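Local coordinates for protein peruvianin-I (Thevetia peruviana, PDB 6ORM) that acts as a cysteine peptidase of the plant's latex, a germin-like protein of the cupin family with proteolytic activity, at residues F87-R92 with G157-G162; G107-N112 with G132-T137. One frame throughout, in Å; residues are numbered along the deposited sequence.

Contact 1 (F87-R92 with G157-G162)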
loop_
_atom_site.group_PDB
_atom_site.type_symbol
_atom_site.label_atom_id
_atom_site.label_comp_id
_atom_site.label_asym_id
_atom_site.label_seq_id
_atom_site.Cartn_x
_atom_site.Cartn_y
_atom_site.Cartn_z
ATOM N N PHE A 87 18.526 -11.009 21.093
ATOM C CA PHE A 87 17.386 -10.158 20.782
ATOM C C PHE A 87 17.516 -9.618 19.362
ATOM O O PHE A 87 18.528 -9.006 19.011
ATOM C CB PHE A 87 17.281 -9.024 21.799
ATOM C CG PHE A 87 17.098 -9.507 23.209
ATOM C CD1 PHE A 87 15.920 -10.130 23.592
ATOM C CD2 PHE A 87 18.104 -9.353 24.146
ATOM C CE1 PHE A 87 15.744 -10.578 24.890
ATOM C CE2 PHE A 87 17.934 -9.795 25.446
ATOM C CZ PHE A 87 16.753 -10.414 25.817
ATOM N N ARG A 88 16.482 -9.839 18.548
ATOM C CA ARG A 88 16.540 -9.502 17.134
ATOM C C ARG A 88 15.249 -8.821 16.701
ATOM O O ARG A 88 14.212 -8.925 17.361
ATOM C CB ARG A 88 16.797 -10.750 16.273
ATOM C CG ARG A 88 18.218 -11.289 16.394
ATOM C CD ARG A 88 18.486 -12.443 15.439
ATOM N NE ARG A 88 19.704 -13.161 15.807
ATOM C CZ ARG A 88 20.780 -13.255 15.034
ATOM N NH1 ARG A 88 20.787 -12.689 13.833
ATOM N NH2 ARG A 88 21.848 -13.919 15.456
ATOM N N THR A 89 15.334 -8.116 15.573
ATOM C CA THR A 89 14.175 -7.541 14.912
ATOM C C THR A 89 14.171 -7.929 13.440
ATOM O O THR A 89 15.218 -8.203 12.848
ATOM C CB THR A 89 14.145 -6.003 15.012
ATOM O OG1 THR A 89 15.263 -5.452 14.301
ATOM C CG2 THR A 89 14.178 -5.546 16.467
ATOM N N ASN A 90 12.971 -7.958 12.865
ATOM C CA ASN A 90 12.783 -7.978 11.419
ATOM C C ASN A 90 12.164 -6.644 11.031
ATOM O O ASN A 90 10.936 -6.480 11.114
ATOM C CB ASN A 90 11.889 -9.144 10.989
ATOM C CG ASN A 90 12.491 -10.492 11.333
ATOM O OD1 ASN A 90 11.977 -11.212 12.189
ATOM N ND2 ASN A 90 13.589 -10.840 10.670
ATOM N N PRO A 91 12.962 -5.658 10.618
ATOM C CA PRO A 91 12.452 -4.278 10.538
ATOM C C PRO A 91 11.256 -4.074 9.620
ATOM O O PRO A 91 10.435 -3.189 9.895
ATOM C CB PRO A 91 13.674 -3.488 10.046
ATOM C CG PRO A 91 14.846 -4.301 10.489
ATOM C CD PRO A 91 14.413 -5.730 10.374
ATOM N N ARG A 92 11.113 -4.845 8.540
ATOM C CA ARG A 92 10.134 -4.500 7.513
ATOM C C ARG A 92 9.123 -5.610 7.239
ATOM O O ARG A 92 8.534 -5.640 6.153
ATOM C CB ARG A 92 10.849 -4.105 6.219
ATOM C CG ARG A 92 11.773 -2.904 6.379
ATOM C CD ARG A 92 12.472 -2.530 5.076
ATOM N NE ARG A 92 13.314 -3.611 4.568
ATOM C CZ ARG A 92 14.593 -3.782 4.893
ATOM N NH1 ARG A 92 15.189 -2.946 5.732
ATOM N NH2 ARG A 92 15.276 -4.796 4.378
ATOM N N GLY A 157 14.800 -7.890 6.158
ATOM C CA GLY A 157 15.893 -7.376 6.956
ATOM C C GLY A 157 15.978 -8.065 8.304
ATOM O O GLY A 157 14.986 -8.595 8.805
ATOM N N GLY A 158 17.172 -8.070 8.889
ATOM C CA GLY A 158 17.396 -8.679 10.183
ATOM C C GLY A 158 18.461 -7.912 10.935
ATOM O O GLY A 158 19.491 -7.552 10.358
ATOM N N GLN A 159 18.229 -7.647 12.217
ATOM C CA GLN A 159 19.148 -6.846 13.009
ATOM C C GLN A 159 19.263 -7.454 14.396
ATOM O O GLN A 159 18.244 -7.739 15.030
ATOM C CB GLN A 159 18.656 -5.395 13.100
ATOM C CG GLN A 159 19.536 -4.468 13.913
ATOM C CD GLN A 159 19.422 -3.031 13.444
ATOM O OE1 GLN A 159 20.357 -2.482 12.860
ATOM N NE2 GLN A 159 18.264 -2.422 13.675
ATOM N N ILE A 160 20.494 -7.643 14.864
ATOM C CA ILE A 160 20.720 -8.027 16.252
ATOM C C ILE A 160 20.659 -6.761 17.090
ATOM O O ILE A 160 21.401 -5.803 16.854
ATOM C CB ILE A 160 22.055 -8.753 16.442
ATOM C CG1 ILE A 160 22.076 -10.064 15.656
ATOM C CG2 ILE A 160 22.288 -9.027 17.924
ATOM C CD1 ILE A 160 23.409 -10.776 15.717
ATOM N N VAL A 161 19.785 -6.768 18.083
ATOM C CA VAL A 161 19.419 -5.563 18.804
ATOM C C VAL A 161 19.872 -5.581 20.267
ATOM O O VAL A 161 19.979 -4.506 20.880
ATOM C CB VAL A 161 17.892 -5.360 18.684
ATOM C CG1 VAL A 161 17.203 -5.398 20.033
ATOM C CG2 VAL A 161 17.560 -4.140 17.810
ATOM N N GLY A 162 20.173 -6.751 20.823
ATOM C CA GLY A 162 20.657 -6.917 22.186
ATOM C C GLY A 162 21.151 -8.339 22.329
ATOM O O GLY A 162 20.982 -9.163 21.426
#
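A classic beta bulge joins strand 87-89 to strand 159-162 in an antiparallel pair of the cupin domain: Val161 and Gly162 both face Phe87. Phe87 O takes the N-H of Val161 at 2.7 Å, a nearly straight bond (171° at the hydrogen), and, in a longer, weak bond, the N-H of Gly162. Phe87 N returns a bond to Gly162 O from well above that carbonyl's plane. Past the bulge, Thr89 and Gln159 exchange two backbone bonds, Thr89 N to Gln159 O at 3.0 Å and Gln159 N to Thr89 O at 3.1 Å. Between the bulge and this pair, Arg88 and Ile160 form a non-hydrogen-bonded pair whose side chains run alongside each other. The Arg88 chain is extended from CG to NE (chi3 -165°), which carries its guanidinium over Ile160; CG1 sits beneath the centre of one face, 3.4 Å from NH1. Arg88 NE is hydrogen-bonded to Thr85 O, and NH2 has a long, weak ion pair with Asp50. On the face that carries Thr89 and Gln159, Thr89 CG2 meets Val161 CG2 at 3.9 Å, the two side chains crossing at about a right angle, and Val161 packs on Val161 of a second subunit. Beyond the strands Asn90 ND2 reaches Gly157 O at 3.2 Å, in the plane of both the amide and the carbonyl, and Pro91 CD lies 3.3 Å from the same oxygen. Gly157 has backbone angles that call for glycine, and a side chain there would press on Pro91 and Arg92. The Arg92 end is held by Asn155 O and by a salt bridge to Asp9 of a third subunit. Such antiparallel strand pairing belongs to the cupin beta-barrel, here at a subunit interface.

Contact 2 (G107-N112 with G132-T137)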
loop_
_atom_site.group_PDB
_atom_site.type_symbol
_atom_site.label_atom_id
_atom_site.label_comp_id
_atom_site.label_asym_id
_atom_site.label_seq_id
_atom_site.Cartn_x
_atom_site.Cartn_y
_atom_site.Cartn_z
ATOM N N GLY A 107 9.458 -15.425 22.012
ATOM C CA GLY A 107 8.789 -14.261 22.564
ATOM C C GLY A 107 9.107 -12.989 21.810
ATOM O O GLY A 107 10.131 -12.885 21.130
ATOM N N PHE A 108 8.205 -12.013 21.942
ATOM C CA PHE A 108 8.435 -10.661 21.452
ATOM C C PHE A 108 7.996 -9.657 22.510
ATOM O O PHE A 108 7.187 -9.961 23.389
ATOM C CB PHE A 108 7.715 -10.397 20.115
ATOM C CG PHE A 108 6.230 -10.156 20.242
ATOM C CD1 PHE A 108 5.731 -8.882 20.478
ATOM C CD2 PHE A 108 5.333 -11.199 20.091
ATOM C CE1 PHE A 108 4.367 -8.660 20.589
ATOM C CE2 PHE A 108 3.966 -10.984 20.198
ATOM C CZ PHE A 108 3.484 -9.712 20.446
ATOM N N TYR A 109 8.553 -8.448 22.417
ATOM C CA TYR A 109 8.219 -7.336 23.300
ATOM C C TYR A 109 7.402 -6.303 22.535
ATOM O O TYR A 109 7.755 -5.940 21.408
ATOM C CB TYR A 109 9.482 -6.677 23.865
ATOM C CG TYR A 109 10.401 -7.615 24.612
ATOM C CD1 TYR A 109 11.300 -8.423 23.930
ATOM C CD2 TYR A 109 10.376 -7.686 25.999
ATOM C CE1 TYR A 109 12.146 -9.279 24.608
ATOM C CE2 TYR A 109 11.220 -8.540 26.686
ATOM C CZ TYR A 109 12.101 -9.335 25.983
ATOM O OH TYR A 109 12.944 -10.188 26.658
ATOM N N SER A 110 6.317 -5.833 23.147
ATOM C CA SER A 110 5.514 -4.788 22.537
ATOM C C SER A 110 6.159 -3.418 22.746
ATOM O O SER A 110 7.130 -3.260 23.490
ATOM C CB SER A 110 4.096 -4.801 23.106
ATOM O OG SER A 110 4.044 -4.156 24.366
ATOM N N THR A 111 5.595 -2.411 22.084
ATOM C CA THR A 111 6.041 -1.034 22.261
ATOM C C THR A 111 5.437 -0.377 23.496
ATOM O O THR A 111 5.679 0.812 23.727
ATOM C CB THR A 111 5.707 -0.200 21.021
ATOM O OG1 THR A 111 4.294 -0.227 20.789
ATOM C CG2 THR A 111 6.438 -0.744 19.792
ATOM N N ASN A 112 4.636 -1.105 24.270
ATOM C CA ASN A 112 4.027 -0.585 25.494
ATOM C C ASN A 112 4.854 -1.078 26.679
ATOM O O ASN A 112 4.564 -2.116 27.272
ATOM C CB ASN A 112 2.570 -1.015 25.600
ATOM C CG ASN A 112 1.863 -0.385 26.782
ATOM O OD1 ASN A 112 2.369 0.555 27.391
ATOM N ND2 ASN A 112 0.684 -0.902 27.113
ATOM N N GLY A 132 8.751 -5.542 13.059
ATOM C CA GLY A 132 9.723 -4.661 13.666
ATOM C C GLY A 132 9.938 -4.849 15.150
ATOM O O GLY A 132 10.839 -4.212 15.712
ATOM N N LEU A 133 9.148 -5.696 15.806
ATOM C CA LEU A 133 9.202 -5.801 17.256
ATOM C C LEU A 133 10.332 -6.726 17.688
ATOM O O LEU A 133 10.590 -7.759 17.063
ATOM C CB LEU A 133 7.868 -6.303 17.810
ATOM C CG LEU A 133 6.662 -5.384 17.598
ATOM C CD1 LEU A 133 5.506 -5.799 18.502
ATOM C CD2 LEU A 133 7.040 -3.923 17.831
ATOM N N MET A 134 11.002 -6.337 18.769
ATOM C CA MET A 134 12.102 -7.113 19.324
ATOM C C MET A 134 11.613 -8.493 19.743
ATOM O O MET A 134 10.568 -8.622 20.383
ATOM C CB MET A 134 12.696 -6.364 20.520
ATOM C CG MET A 134 13.888 -7.016 21.198
ATOM S SD MET A 134 14.622 -5.881 22.394
ATOM C CE MET A 134 13.195 -5.511 23.411
ATOM N N HIS A 135 12.368 -9.526 19.373
ATOM C CA HIS A 135 11.963 -10.896 19.650
ATOM C C HIS A 135 13.198 -11.759 19.871
ATOM O O HIS A 135 14.336 -11.315 19.696
ATOM C CB HIS A 135 11.096 -11.467 18.518
ATOM C CG HIS A 135 11.784 -11.515 17.190
ATOM N ND1 HIS A 135 11.745 -10.468 16.294
ATOM C CD2 HIS A 135 12.523 -12.485 16.603
ATOM C CE1 HIS A 135 12.431 -10.792 15.212
ATOM N NE2 HIS A 135 12.911 -12.011 15.373
ATOM N N PHE A 136 12.955 -13.012 20.254
ATOM C CA PHE A 136 14.031 -13.952 20.529
ATOM C C PHE A 136 13.498 -15.371 20.430
ATOM O O PHE A 136 12.291 -15.612 20.524
ATOM C CB PHE A 136 14.644 -13.724 21.916
ATOM C CG PHE A 136 13.678 -13.954 23.049
ATOM C CD1 PHE A 136 13.472 -15.226 23.565
ATOM C CD2 PHE A 136 12.978 -12.895 23.602
ATOM C CE1 PHE A 136 12.582 -15.435 24.599
ATOM C CE2 PHE A 136 12.090 -13.099 24.640
ATOM C CZ PHE A 136 11.892 -14.368 25.138
ATOM N N THR A 137 14.426 -16.308 20.260
ATOM C CA THR A 137 14.155 -17.730 20.389
ATOM C C THR A 137 15.269 -18.366 21.206
ATOM O O THR A 137 16.448 -18.064 20.998
ATOM C CB THR A 137 14.062 -18.422 19.020
ATOM O OG1 THR A 137 13.215 -17.664 18.147
ATOM C CG2 THR A 137 13.499 -19.818 19.171
#
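Gly107 and Phe136 form a hydrogen-bonded antiparallel pair: Gly107 N gives to Phe136 O at 3.2 Å, and Phe136 N to Gly107 O at 3.0 Å. Tyr109 N extends the pairing to Met134 O at 2.9 Å. Leu133 O is claimed within its own segment: His135 ND1 points a straight N-H at it (168°) in the imidazole plane. Ser110 OG accepts from Asn112 N, an ST turn, and Thr111 OG1 bonds Asp9 of a fourth subunit. Gly107 CA lies over the Phe136 ring face (CH-pi), where a side chain would clash with CZ. With CG anti to the carbonyl carbon (chi1 -57°), the Tyr109 ring lies across Met134, whose CE comes 3.5 Å from CD1, and sets CE1 at the Phe136 edge, 3.8 Å from CE2. Met134 SD lies obliquely, 5.2 Å from the Tyr109 centroid, a Met-aromatic contact. An alanine replacing Tyr109 would probably keep the backbone bond but leave Met134 CE and the Phe136 edge without their aromatic partner. Leu133 CD1 packs against Phe108 CD1 at 3.7 Å. Strand pairing satisfies main-chain Gly107, Phe136, Tyr109 N and Met134 O, side chains serve Leu133 O and Asn112 N, and the rest is apolar and aromatic.

How the contacts relate
Contact 2 is nested in the loop that contact 1 closes, and their centres lie 10 Å apart. Strand 87-89 of contact 1 lies between strand 159-162 and the His135 end of contact 2: Arg88 O receives a probable hydrogen bond from His135 N at 2.8 Å, linking it to strand 135-139. Side chains continue the join. Val161 CG1 touches Met134 SD at 3.5 Å, Phe87 CE1 approaches Tyr109 OH at 3.3 Å, and Asn90 OD1 lies 3.1 Å from His135 CE1. Both contacts also meet the second subunit, where Pro91 and Gln159 of that copy pack on Leu133 and Met134. The Arg88 side chain lies about 9 Å from an N-acetylglucosamine of an attached glycan.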